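Local coordinates for protein phosphoribulokinase 1 (Rhodobacter sphaeroides, PDB 1A7J) that catalyses the ATP-dependent phosphorylation of D-ribulose 5-phosphate to D-ribulose 1,5-bisphosphate, with release of ADP, in the Calvin cycle, at residues H5-S9 with S125-F129; T24-I28 with D269-Q273; S229-F235 with N259-G265. All coordinates share one frame; numbering follows the deposited sequence.

Interaction 1 of 3, residues H5-S9 with S125-F129; sequences HPIIS and SHLLF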
ATOM      1  N   HIS A   5      17.284   4.611 -11.555  1.00 37.76           N
ATOM      2  CA  HIS A   5      16.585   5.413 -10.568  1.00 39.77           C
ATOM      3  C   HIS A   5      15.460   4.566 -10.004  1.00 40.18           C
ATOM      4  O   HIS A   5      14.286   4.884 -10.204  1.00 48.52           O
ATOM      5  CB  HIS A   5      15.969   6.647 -11.218  1.00 48.47           C
ATOM      6  CG  HIS A   5      16.958   7.696 -11.605  1.00 55.54           C
ATOM      7  ND1 HIS A   5      17.370   7.880 -12.907  1.00 56.91           N
ATOM      8  CD2 HIS A   5      17.569   8.657 -10.877  1.00 56.21           C
ATOM      9  CE1 HIS A   5      18.192   8.909 -12.964  1.00 57.86           C
ATOM     10  NE2 HIS A   5      18.328   9.398 -11.746  1.00 59.38           N
ATOM     11  N   PRO A   6      15.784   3.427  -9.370  1.00 37.72           N
ATOM     12  CA  PRO A   6      14.716   2.483  -9.029  1.00 29.75           C
ATOM     13  C   PRO A   6      13.581   3.061  -8.158  1.00 24.08           C
ATOM     14  O   PRO A   6      13.794   3.939  -7.309  1.00 18.58           O
ATOM     15  CB  PRO A   6      15.465   1.340  -8.352  1.00 27.41           C
ATOM     16  CG  PRO A   6      16.668   1.988  -7.761  1.00 21.55           C
ATOM     17  CD  PRO A   6      17.058   3.077  -8.707  1.00 30.26           C
ATOM     18  N   ILE A   7      12.359   2.711  -8.544  1.00 20.61           N
ATOM     19  CA  ILE A   7      11.181   3.000  -7.745  1.00 20.62           C
ATOM     20  C   ILE A   7      10.672   1.697  -7.129  1.00 21.56           C
ATOM     21  O   ILE A   7      10.489   0.717  -7.839  1.00 22.65           O
ATOM     22  CB  ILE A   7      10.076   3.600  -8.604  1.00 16.87           C
ATOM     23  CG1 ILE A   7      10.673   4.542  -9.631  1.00 18.74           C
ATOM     24  CG2 ILE A   7       9.151   4.403  -7.759  1.00 17.89           C
ATOM     25  CD1 ILE A   7       9.702   4.917 -10.715  1.00 19.86           C
ATOM     26  N   ILE A   8      10.554   1.673  -5.798  1.00 24.33           N
ATOM     27  CA  ILE A   8       9.928   0.583  -5.024  1.00 18.49           C
ATOM     28  C   ILE A   8       8.493   0.956  -4.658  1.00 20.15           C
ATOM     29  O   ILE A   8       8.245   2.042  -4.139  1.00 22.07           O
ATOM     30  CB  ILE A   8      10.696   0.333  -3.710  1.00 17.06           C
ATOM     31  CG1 ILE A   8      12.084  -0.212  -4.032  1.00 11.57           C
ATOM     32  CG2 ILE A   8       9.924  -0.659  -2.812  1.00 16.41           C
ATOM     33  CD1 ILE A   8      12.981  -0.221  -2.857  1.00 14.78           C
ATOM     34  N   SER A   9       7.573   0.009  -4.807  1.00 23.96           N
ATOM     35  CA  SER A   9       6.143   0.308  -4.747  1.00 13.36           C
ATOM     36  C   SER A   9       5.377  -0.729  -3.939  1.00 16.77           C
ATOM     37  O   SER A   9       5.200  -1.861  -4.394  1.00 18.43           O
ATOM     38  CB  SER A   9       5.586   0.368  -6.167  1.00 15.69           C
ATOM     39  OG  SER A   9       4.219   0.726  -6.191  1.00 24.69           O
ATOM     40  N   SER A 125      18.868  11.262  -4.861  1.00 53.11           N
ATOM     41  CA  SER A 125      18.137  10.093  -4.375  1.00 43.57           C
ATOM     42  C   SER A 125      18.533   8.787  -5.071  1.00 39.89           C
ATOM     43  O   SER A 125      18.770   8.753  -6.276  1.00 40.78           O
ATOM     44  CB  SER A 125      16.630  10.322  -4.525  1.00 42.17           C
ATOM     45  OG  SER A 125      16.261  11.570  -3.967  1.00 37.56           O
ATOM     46  N   HIS A 126      18.649   7.729  -4.276  1.00 38.64           N
ATOM     47  CA  HIS A 126      18.992   6.396  -4.758  1.00 36.63           C
ATOM     48  C   HIS A 126      17.744   5.684  -5.296  1.00 30.55           C
ATOM     49  O   HIS A 126      17.842   4.824  -6.169  1.00 31.13           O
ATOM     50  CB  HIS A 126      19.607   5.563  -3.598  1.00 49.17           C
ATOM     51  CG  HIS A 126      21.111   5.707  -3.437  1.00 55.17           C
ATOM     52  ND1 HIS A 126      21.685   6.524  -2.466  1.00 59.37           N
ATOM     53  CD2 HIS A 126      22.149   5.230  -4.188  1.00 55.16           C
ATOM     54  CE1 HIS A 126      23.005   6.567  -2.651  1.00 61.66           C
ATOM     55  NE2 HIS A 126      23.315   5.791  -3.688  1.00 56.69           N
ATOM     56  N   LEU A 127      16.602   5.942  -4.663  1.00 26.18           N
ATOM     57  CA  LEU A 127      15.324   5.401  -5.113  1.00 26.52           C
ATOM     58  C   LEU A 127      14.153   6.216  -4.616  1.00 28.19           C
ATOM     59  O   LEU A 127      14.293   7.040  -3.709  1.00 23.32           O
ATOM     60  CB  LEU A 127      15.152   3.964  -4.656  1.00 26.28           C
ATOM     61  CG  LEU A 127      15.385   3.699  -3.177  1.00 32.30           C
ATOM     62  CD1 LEU A 127      14.077   3.715  -2.408  1.00 34.49           C
ATOM     63  CD2 LEU A 127      16.063   2.353  -3.048  1.00 33.41           C
ATOM     64  N   LEU A 128      13.026   6.075  -5.301  1.00 30.77           N
ATOM     65  CA  LEU A 128      11.761   6.601  -4.802  1.00 35.58           C
ATOM     66  C   LEU A 128      11.044   5.453  -4.112  1.00 35.33           C
ATOM     67  O   LEU A 128      11.305   4.295  -4.414  1.00 36.06           O
ATOM     68  CB  LEU A 128      10.908   7.157  -5.964  1.00 38.56           C
ATOM     69  CG  LEU A 128       9.383   7.387  -5.881  1.00 35.98           C
ATOM     70  CD1 LEU A 128       9.019   8.401  -4.804  1.00 37.95           C
ATOM     71  CD2 LEU A 128       8.883   7.874  -7.220  1.00 31.49           C
ATOM     72  N   PHE A 129      10.252   5.790  -3.099  1.00 33.27           N
ATOM     73  CA  PHE A 129       9.457   4.820  -2.368  1.00 25.96           C
ATOM     74  C   PHE A 129       8.020   5.287  -2.337  1.00 26.10           C
ATOM     75  O   PHE A 129       7.745   6.395  -1.906  1.00 33.73           O
ATOM     76  CB  PHE A 129       9.959   4.708  -0.939  1.00 28.23           C
ATOM     77  CG  PHE A 129       9.177   3.745  -0.093  1.00 27.88           C
ATOM     78  CD1 PHE A 129       9.226   2.379  -0.360  1.00 31.30           C
ATOM     79  CD2 PHE A 129       8.450   4.196   1.006  1.00 25.01           C
ATOM     80  CE1 PHE A 129       8.566   1.465   0.456  1.00 34.18           C
ATOM     81  CE2 PHE A 129       7.788   3.298   1.827  1.00 26.08           C
ATOM     82  CZ  PHE A 129       7.844   1.927   1.555  1.00 22.00           C
TER

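Interaction 2 of 3, residues T24-I28 with D269-Q273; sequences TFDQI and DLAMQ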
ATOM      1  N   THR A  24      10.002  -0.190   8.590  1.00 39.14           N
ATOM      2  CA  THR A  24      10.819  -1.284   8.102  1.00 36.35           C
ATOM      3  C   THR A  24      11.715  -0.868   6.937  1.00 36.89           C
ATOM      4  O   THR A  24      12.926  -1.108   6.958  1.00 37.14           O
ATOM      5  CB  THR A  24       9.946  -2.450   7.654  1.00 36.09           C
ATOM      6  OG1 THR A  24       9.008  -2.775   8.689  1.00 34.62           O
ATOM      7  CG2 THR A  24      10.807  -3.648   7.380  1.00 39.52           C
ATOM      8  N   PHE A  25      11.148  -0.228   5.924  1.00 38.48           N
ATOM      9  CA  PHE A  25      11.979   0.240   4.821  1.00 33.80           C
ATOM     10  C   PHE A  25      12.982   1.296   5.281  1.00 33.97           C
ATOM     11  O   PHE A  25      14.176   1.174   5.030  1.00 30.49           O
ATOM     12  CB  PHE A  25      11.099   0.750   3.691  1.00 23.08           C
ATOM     13  CG  PHE A  25      10.562  -0.342   2.819  1.00 19.48           C
ATOM     14  CD1 PHE A  25      11.352  -0.907   1.839  1.00 20.98           C
ATOM     15  CD2 PHE A  25       9.261  -0.817   2.986  1.00 25.30           C
ATOM     16  CE1 PHE A  25      10.852  -1.921   1.030  1.00 25.37           C
ATOM     17  CE2 PHE A  25       8.756  -1.833   2.179  1.00 17.29           C
ATOM     18  CZ  PHE A  25       9.552  -2.381   1.202  1.00 16.11           C
ATOM     19  N   ASP A  26      12.517   2.213   6.119  1.00 36.47           N
ATOM     20  CA  ASP A  26      13.397   3.199   6.740  1.00 41.47           C
ATOM     21  C   ASP A  26      14.607   2.490   7.347  1.00 41.03           C
ATOM     22  O   ASP A  26      15.734   2.725   6.928  1.00 42.94           O
ATOM     23  CB  ASP A  26      12.649   3.982   7.836  1.00 45.40           C
ATOM     24  CG  ASP A  26      11.670   5.020   7.274  1.00 46.91           C
ATOM     25  OD1 ASP A  26      11.809   5.388   6.087  1.00 54.42           O
ATOM     26  OD2 ASP A  26      10.785   5.499   8.028  1.00 38.15           O
ATOM     27  N   GLN A  27      14.327   1.490   8.187  1.00 46.29           N
ATOM     28  CA  GLN A  27      15.340   0.654   8.851  1.00 42.11           C
ATOM     29  C   GLN A  27      16.345   0.062   7.863  1.00 38.18           C
ATOM     30  O   GLN A  27      17.490  -0.197   8.212  1.00 39.82           O
ATOM     31  CB  GLN A  27      14.665  -0.497   9.619  1.00 47.15           C
ATOM     32  CG  GLN A  27      14.267  -0.182  11.061  1.00 62.48           C
ATOM     33  CD  GLN A  27      13.403  -1.279  11.703  1.00 72.23           C
ATOM     34  OE1 GLN A  27      13.913  -2.242  12.279  1.00 78.35           O
ATOM     35  NE2 GLN A  27      12.093  -1.099  11.651  1.00 73.66           N
ATOM     36  N   ILE A  28      15.905  -0.186   6.638  1.00 35.74           N
ATOM     37  CA  ILE A  28      16.770  -0.795   5.647  1.00 31.62           C
ATOM     38  C   ILE A  28      17.546   0.255   4.850  1.00 34.73           C
ATOM     39  O   ILE A  28      18.747   0.110   4.654  1.00 33.08           O
ATOM     40  CB  ILE A  28      15.954  -1.704   4.707  1.00 27.96           C
ATOM     41  CG1 ILE A  28      15.331  -2.838   5.503  1.00 23.23           C
ATOM     42  CG2 ILE A  28      16.831  -2.318   3.653  1.00 26.36           C
ATOM     43  CD1 ILE A  28      14.101  -3.331   4.853  1.00 29.32           C
ATOM     44  N   ASP A 269       8.005  -7.691  10.501  1.00 21.58           N
ATOM     45  CA  ASP A 269       9.143  -6.787  10.463  1.00 24.62           C
ATOM     46  C   ASP A 269      10.476  -7.508  10.198  1.00 25.81           C
ATOM     47  O   ASP A 269      11.317  -6.984   9.474  1.00 32.63           O
ATOM     48  CB  ASP A 269       9.222  -5.979  11.762  1.00 37.66           C
ATOM     49  CG  ASP A 269      10.489  -5.141  11.853  1.00 42.80           C
ATOM     50  OD1 ASP A 269      10.528  -4.053  11.242  1.00 48.77           O
ATOM     51  OD2 ASP A 269      11.456  -5.575  12.525  1.00 52.03           O
ATOM     52  N   LEU A 270      10.688  -8.689  10.780  1.00 19.80           N
ATOM     53  CA  LEU A 270      11.937  -9.435  10.543  1.00 15.89           C
ATOM     54  C   LEU A 270      12.002 -10.170   9.188  1.00 16.51           C
ATOM     55  O   LEU A 270      13.090 -10.342   8.617  1.00 17.84           O
ATOM     56  CB  LEU A 270      12.165 -10.448  11.669  1.00 18.58           C
ATOM     57  CG  LEU A 270      13.480 -11.226  11.705  1.00 14.12           C
ATOM     58  CD1 LEU A 270      14.663 -10.275  11.757  1.00 10.25           C
ATOM     59  CD2 LEU A 270      13.499 -12.104  12.925  1.00 10.20           C
ATOM     60  N   ALA A 271      10.860 -10.685   8.732  1.00 16.49           N
ATOM     61  CA  ALA A 271      10.744 -11.304   7.419  1.00 13.68           C
ATOM     62  C   ALA A 271      10.878 -10.289   6.280  1.00 12.83           C
ATOM     63  O   ALA A 271      11.571 -10.530   5.295  1.00 18.25           O
ATOM     64  CB  ALA A 271       9.447 -12.013   7.320  1.00 16.14           C
ATOM     65  N   MET A 272      10.333  -9.102   6.462  1.00 11.14           N
ATOM     66  CA  MET A 272      10.641  -8.028   5.536  1.00 10.04           C
ATOM     67  C   MET A 272      12.126  -7.646   5.507  1.00 10.51           C
ATOM     68  O   MET A 272      12.724  -7.605   4.449  1.00 13.96           O
ATOM     69  CB  MET A 272       9.753  -6.811   5.823  1.00 12.56           C
ATOM     70  CG  MET A 272       8.302  -7.129   5.602  1.00 12.92           C
ATOM     71  SD  MET A 272       7.243  -5.722   5.676  1.00 20.76           S
ATOM     72  CE  MET A 272       7.981  -4.776   4.504  1.00 18.45           C
ATOM     73  N   GLN A 273      12.766  -7.492   6.654  1.00 16.38           N
ATOM     74  CA  GLN A 273      14.197  -7.232   6.645  1.00 16.42           C
ATOM     75  C   GLN A 273      14.975  -8.333   5.982  1.00 17.65           C
ATOM     76  O   GLN A 273      15.641  -8.077   4.991  1.00 21.70           O
ATOM     77  CB  GLN A 273      14.722  -7.014   8.046  1.00 25.14           C
ATOM     78  CG  GLN A 273      14.491  -5.607   8.504  1.00 42.79           C
ATOM     79  CD  GLN A 273      14.946  -5.393   9.909  1.00 52.19           C
ATOM     80  OE1 GLN A 273      16.072  -5.749  10.267  1.00 62.11           O
ATOM     81  NE2 GLN A 273      14.070  -4.832  10.735  1.00 61.54           N
TER

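Interaction 3 of 3, residues S229-F235 with N259-G265; sequences SVVVIRF and NSIVVPG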
ATOM      1  N   SER A 229      -2.513 -13.311  14.144  1.00 12.71           N
ATOM      2  CA  SER A 229      -2.588 -13.529  12.702  1.00 14.53           C
ATOM      3  C   SER A 229      -1.322 -14.201  12.172  1.00 17.96           C
ATOM      4  O   SER A 229      -0.345 -14.320  12.919  1.00 18.38           O
ATOM      5  CB  SER A 229      -2.800 -12.193  11.998  1.00 15.90           C
ATOM      6  OG  SER A 229      -1.792 -11.261  12.338  1.00 19.80           O
ATOM      7  N   VAL A 230      -1.390 -14.787  10.965  1.00 16.77           N
ATOM      8  CA  VAL A 230      -0.181 -15.156  10.200  1.00  9.79           C
ATOM      9  C   VAL A 230      -0.104 -14.384   8.904  1.00  8.47           C
ATOM     10  O   VAL A 230      -1.113 -13.894   8.406  1.00 18.74           O
ATOM     11  CB  VAL A 230      -0.091 -16.669   9.812  1.00 10.21           C
ATOM     12  CG1 VAL A 230       0.075 -17.537  11.031  1.00  7.04           C
ATOM     13  CG2 VAL A 230      -1.298 -17.076   9.012  1.00 16.66           C
ATOM     14  N   VAL A 231       1.095 -14.319   8.347  1.00  7.68           N
ATOM     15  CA  VAL A 231       1.333 -13.645   7.085  1.00  5.52           C
ATOM     16  C   VAL A 231       1.864 -14.653   6.095  1.00  7.21           C
ATOM     17  O   VAL A 231       2.758 -15.431   6.412  1.00 11.51           O
ATOM     18  CB  VAL A 231       2.357 -12.501   7.236  1.00  3.70           C
ATOM     19  CG1 VAL A 231       2.505 -11.774   5.939  1.00  2.43           C
ATOM     20  CG2 VAL A 231       1.912 -11.530   8.304  1.00  7.48           C
ATOM     21  N   VAL A 232       1.184 -14.743   4.965  1.00 10.28           N
ATOM     22  CA  VAL A 232       1.631 -15.554   3.842  1.00 10.81           C
ATOM     23  C   VAL A 232       2.500 -14.663   2.975  1.00 12.28           C
ATOM     24  O   VAL A 232       2.054 -13.599   2.555  1.00 17.21           O
ATOM     25  CB  VAL A 232       0.436 -16.001   2.985  1.00  5.23           C
ATOM     26  CG1 VAL A 232       0.872 -16.950   1.947  1.00  2.00           C
ATOM     27  CG2 VAL A 232      -0.642 -16.622   3.869  1.00  5.57           C
ATOM     28  N   ILE A 233       3.734 -15.071   2.706  1.00  9.92           N
ATOM     29  CA  ILE A 233       4.583 -14.291   1.821  1.00  3.95           C
ATOM     30  C   ILE A 233       4.800 -15.099   0.570  1.00  7.13           C
ATOM     31  O   ILE A 233       5.439 -16.130   0.619  1.00  8.56           O
ATOM     32  CB  ILE A 233       5.922 -13.981   2.461  1.00  2.00           C
ATOM     33  CG1 ILE A 233       5.709 -13.444   3.865  1.00  2.00           C
ATOM     34  CG2 ILE A 233       6.635 -12.931   1.660  1.00  9.39           C
ATOM     35  CD1 ILE A 233       6.921 -13.601   4.742  1.00  2.62           C
ATOM     36  N   ARG A 234       4.084 -14.752  -0.492  1.00  8.77           N
ATOM     37  CA  ARG A 234       4.240 -15.437  -1.762  1.00 10.85           C
ATOM     38  C   ARG A 234       5.102 -14.666  -2.755  1.00 11.28           C
ATOM     39  O   ARG A 234       4.820 -13.501  -3.034  1.00  8.12           O
ATOM     40  CB  ARG A 234       2.887 -15.703  -2.386  1.00  7.62           C
ATOM     41  CG  ARG A 234       2.957 -16.845  -3.355  1.00 22.05           C
ATOM     42  CD  ARG A 234       1.835 -16.861  -4.331  1.00 18.65           C
ATOM     43  NE  ARG A 234       1.843 -15.651  -5.111  1.00 17.99           N
ATOM     44  CZ  ARG A 234       1.729 -15.604  -6.421  1.00 16.63           C
ATOM     45  NH1 ARG A 234       1.414 -16.687  -7.123  1.00 23.31           N
ATOM     46  NH2 ARG A 234       1.871 -14.438  -7.013  1.00 19.58           N
ATOM     47  N   PHE A 235       6.119 -15.342  -3.301  1.00  9.35           N
ATOM     48  CA  PHE A 235       6.965 -14.800  -4.361  1.00  7.01           C
ATOM     49  C   PHE A 235       6.447 -15.168  -5.750  1.00 10.46           C
ATOM     50  O   PHE A 235       6.439 -16.339  -6.124  1.00 12.18           O
ATOM     51  CB  PHE A 235       8.403 -15.300  -4.230  1.00  2.00           C
ATOM     52  CG  PHE A 235       9.054 -14.955  -2.926  1.00 12.20           C
ATOM     53  CD1 PHE A 235       8.576 -15.486  -1.728  1.00 14.16           C
ATOM     54  CD2 PHE A 235      10.128 -14.078  -2.879  1.00 17.71           C
ATOM     55  CE1 PHE A 235       9.153 -15.142  -0.510  1.00  8.48           C
ATOM     56  CE2 PHE A 235      10.708 -13.725  -1.656  1.00 14.60           C
ATOM     57  CZ  PHE A 235      10.212 -14.255  -0.479  1.00 10.45           C
ATOM     58  N   ASN A 259       6.327 -22.010  -3.255  1.00 10.13           N
ATOM     59  CA  ASN A 259       6.644 -20.614  -3.494  1.00  5.21           C
ATOM     60  C   ASN A 259       6.060 -19.652  -2.506  1.00 10.77           C
ATOM     61  O   ASN A 259       6.034 -18.466  -2.789  1.00 17.05           O
ATOM     62  CB  ASN A 259       6.200 -20.195  -4.899  1.00 13.57           C
ATOM     63  CG  ASN A 259       4.698 -19.927  -5.015  1.00 15.67           C
ATOM     64  OD1 ASN A 259       3.874 -20.596  -4.406  1.00 12.38           O
ATOM     65  ND2 ASN A 259       4.348 -19.024  -5.908  1.00 20.50           N
ATOM     66  N   SER A 260       5.603 -20.128  -1.348  1.00 10.04           N
ATOM     67  CA  SER A 260       5.147 -19.207  -0.310  1.00 11.01           C
ATOM     68  C   SER A 260       5.446 -19.643   1.111  1.00  7.63           C
ATOM     69  O   SER A 260       5.368 -20.810   1.431  1.00 13.25           O
ATOM     70  CB  SER A 260       3.655 -18.897  -0.483  1.00 10.92           C
ATOM     71  OG  SER A 260       2.836 -20.009  -0.218  1.00 21.42           O
ATOM     72  N   ILE A 261       5.899 -18.715   1.933  1.00  3.53           N
ATOM     73  CA  ILE A 261       6.257 -19.041   3.301  1.00  9.25           C
ATOM     74  C   ILE A 261       5.207 -18.435   4.228  1.00 13.66           C
ATOM     75  O   ILE A 261       4.749 -17.309   3.983  1.00 14.70           O
ATOM     76  CB  ILE A 261       7.672 -18.483   3.631  1.00  4.45           C
ATOM     77  CG1 ILE A 261       8.127 -18.927   5.035  1.00  2.15           C
ATOM     78  CG2 ILE A 261       7.667 -17.002   3.512  1.00  2.00           C
ATOM     79  CD1 ILE A 261       9.624 -18.733   5.315  1.00  2.00           C
ATOM     80  N   VAL A 262       4.713 -19.217   5.189  1.00 16.39           N
ATOM     81  CA  VAL A 262       3.844 -18.657   6.225  1.00 13.24           C
ATOM     82  C   VAL A 262       4.645 -18.313   7.479  1.00 11.87           C
ATOM     83  O   VAL A 262       5.431 -19.107   7.961  1.00 16.07           O
ATOM     84  CB  VAL A 262       2.692 -19.613   6.594  1.00  4.60           C
ATOM     85  CG1 VAL A 262       1.726 -18.915   7.511  1.00  2.00           C
ATOM     86  CG2 VAL A 262       1.981 -20.063   5.340  1.00  7.31           C
ATOM     87  N   VAL A 263       4.398 -17.140   8.033  1.00 11.61           N
ATOM     88  CA  VAL A 263       5.273 -16.573   9.031  1.00  5.22           C
ATOM     89  C   VAL A 263       4.404 -16.006  10.151  1.00  8.52           C
ATOM     90  O   VAL A 263       3.448 -15.299   9.873  1.00 11.93           O
ATOM     91  CB  VAL A 263       6.114 -15.495   8.318  1.00  7.09           C
ATOM     92  CG1 VAL A 263       6.086 -14.171   9.027  1.00  4.79           C
ATOM     93  CG2 VAL A 263       7.538 -15.989   8.165  1.00  7.17           C
ATOM     94  N   PRO A 264       4.631 -16.392  11.421  1.00 10.10           N
ATOM     95  CA  PRO A 264       3.858 -15.745  12.484  1.00  7.69           C
ATOM     96  C   PRO A 264       3.763 -14.227  12.332  1.00  9.06           C
ATOM     97  O   PRO A 264       4.740 -13.590  11.957  1.00 12.71           O
ATOM     98  CB  PRO A 264       4.605 -16.136  13.750  1.00  2.00           C
ATOM     99  CG  PRO A 264       5.651 -17.136  13.322  1.00  3.22           C
ATOM    100  CD  PRO A 264       5.327 -17.565  11.942  1.00  2.77           C
ATOM    101  N   GLY A 265       2.608 -13.652  12.688  1.00  9.95           N
ATOM    102  CA  GLY A 265       2.300 -12.258  12.373  1.00 10.43           C
ATOM    103  C   GLY A 265       3.102 -11.247  13.157  1.00 15.26           C
ATOM    104  O   GLY A 265       3.289 -10.113  12.736  1.00 15.10           O
TER

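Interaction 1 of 3, residues H5-S9 with S125-F129
Leu-128 joins the two strands, its backbone held on both sides by the segment 5-9. Its amide N donates to Pro-6 O at 3.0 Å, in the carbonyl plane, and its carbonyl O accepts from Ile-8 N at 3.1 Å; the second bond is nearly straight, with 167° at the hydrogen. This pairing of one residue with the two that flank Ile-7 is the parallel ladder pattern. A CA-H...O contact from Phe-129 CA to Ile-8 O continues the pairing at the Ile-8/Phe-129 bridge.

The apolar contacts divide between the two faces of the sheet. On one, Ile-7 and Leu-128 lie side by side and point the same way, with Ile-7 CG2 3.5 Å from Leu-128 CD2. Phe-84 and Tyr-87 of helix 77-90 cover Leu-128 there. On the other, Ile-8 reaches two neighbours with two branches. Its CG2, anti to the backbone N, comes in the ring plane to the edge of Phe-129, 4.0 Å from CD1. Its CG1 branch, anti to the carbonyl carbon (chi1 -67°), carries CD1 the other way, to 4.0 Å from Leu-127 CD2. An alanine at Ile-8 is likely to leave both the Phe-129 edge and the Leu-127 methyls without their partner, opening a gap beside Ile-280 of helix 268-284. Beside the first bond the Pro-6 ring crosses Leu-127 at about a right angle, its CG 4.0 Å from Leu-127 CB.

Strands 7-11 and 127-132 run side by side in the parallel part of the central sheet. Strand 7-11 leads into the predicted ATP-binding loop, so this is the core of a P-loop kinase fold, similar to that of adenylate kinase.

Interaction 2 of 3, residues T24-I28 with D269-Q273
Thr-24 faces Asp-269 and Met-272 where the axes of the helical segments 24-28 and 269-273 come within 10.0 Å at 42°. From CB, which lies 4.0 Å from Asp-269 OD1, the side chain forks. The hydroxyl OG1 sits 3.2 Å from the same Asp-269 OD1. The methyl CG2, anti to the backbone N, rests 3.7 Å from Met-272 CB, the two side chains crossing at about a right angle, with Gln-273 CG a little farther off.

Helix 21-32 follows the predicted ATP-binding loop, as the first helix of a P-loop kinase does, and helix 268-284, near the C-terminus, packs across it. Beyond Thr-24, Met-272 bends at chi3 to bring CE to 3.8 Å from Phe-25 CE2, while Leu-276 and Ile-280 also touch that ring.

One turn on from Thr-24, Gln-27 NE2 makes a weak bond to Asp-269 OD1 at 3.4 Å, the amide and carboxylate planes turned 22° from each other; a second weak bond, to His-23 O one turn back, helps place the amide. Gln-27 OE1 lies 3.0 Å from Gln-273 NE2, the two amides turned 75° to each other, and the aliphatic Gln-273 CG leans on Ile-28 CG1.

Interaction 3 of 3, residues S229-F235 with N259-G265
Strands 229-235 and 260-264 run antiparallel, their axes 4.6 Å apart at closest and 161° between their directions, with Val-231/Val-263 and Ile-233/Ile-261 as hydrogen-bonded pairs. Each of these pairs exchanges two bonds; the straightest runs from Ile-233 N to Ile-261 O, 2.8 Å long with 174° at the hydrogen. The ladder ends in a weak bond from Gly-265 N to Ser-229 O.

On the face turned to helix 268-284, Ile-233 and Ile-261 lie side by side, CB of the former 3.6 Å from CG2 of the latter. Ile-233 CD1 also reaches Val-263 CB at 4.1 Å. Ala-271 and Ile-275 of that helix pack onto Ile-233. The two strands belong to the antiparallel extension of the kinase's mixed central sheet, 229-235 lying between 204-210 and 260-264.

On the opposite face Val-262 CG1 crosses to Val-230 CB at 3.7 Å. Farther along, Arg-234 lays its CG, anti to the backbone N, 3.6 Å from Ser-260 CB. Asn-259 closes this end twice: its O accepts from Phe-235 N at 3.2 Å, and its amide ND2 gives a weak bond to Phe-235 O. Asn-259 ND2 also lies against Arg-234 CG, the amide plane 80° from the guanidinium.

Helix 268-284 links all three contacts. Interaction 2 holds it against helix 21-32, and its residues also pack on the sheet at both other sites. Interactions 1 and 2 touch where Phe-129 CZ meets Phe-25 CD2 at 3.4 Å; interactions 2 and 3 touch through Ala-271 CB and Ile-233 CD1, 3.9 Å apart. Interactions 1 and 3 lie on the same sheet with centres 25 Å apart and do not meet. The predicted ATP site lies close to all three: between side chains, Thr-20 is about 5 Å from Thr-24 and about 9 Å from Val-231, and Ser-19 about 8 Å from Phe-129. The catalytic Asp-42 is about 11 Å from Phe-129, again between side chains.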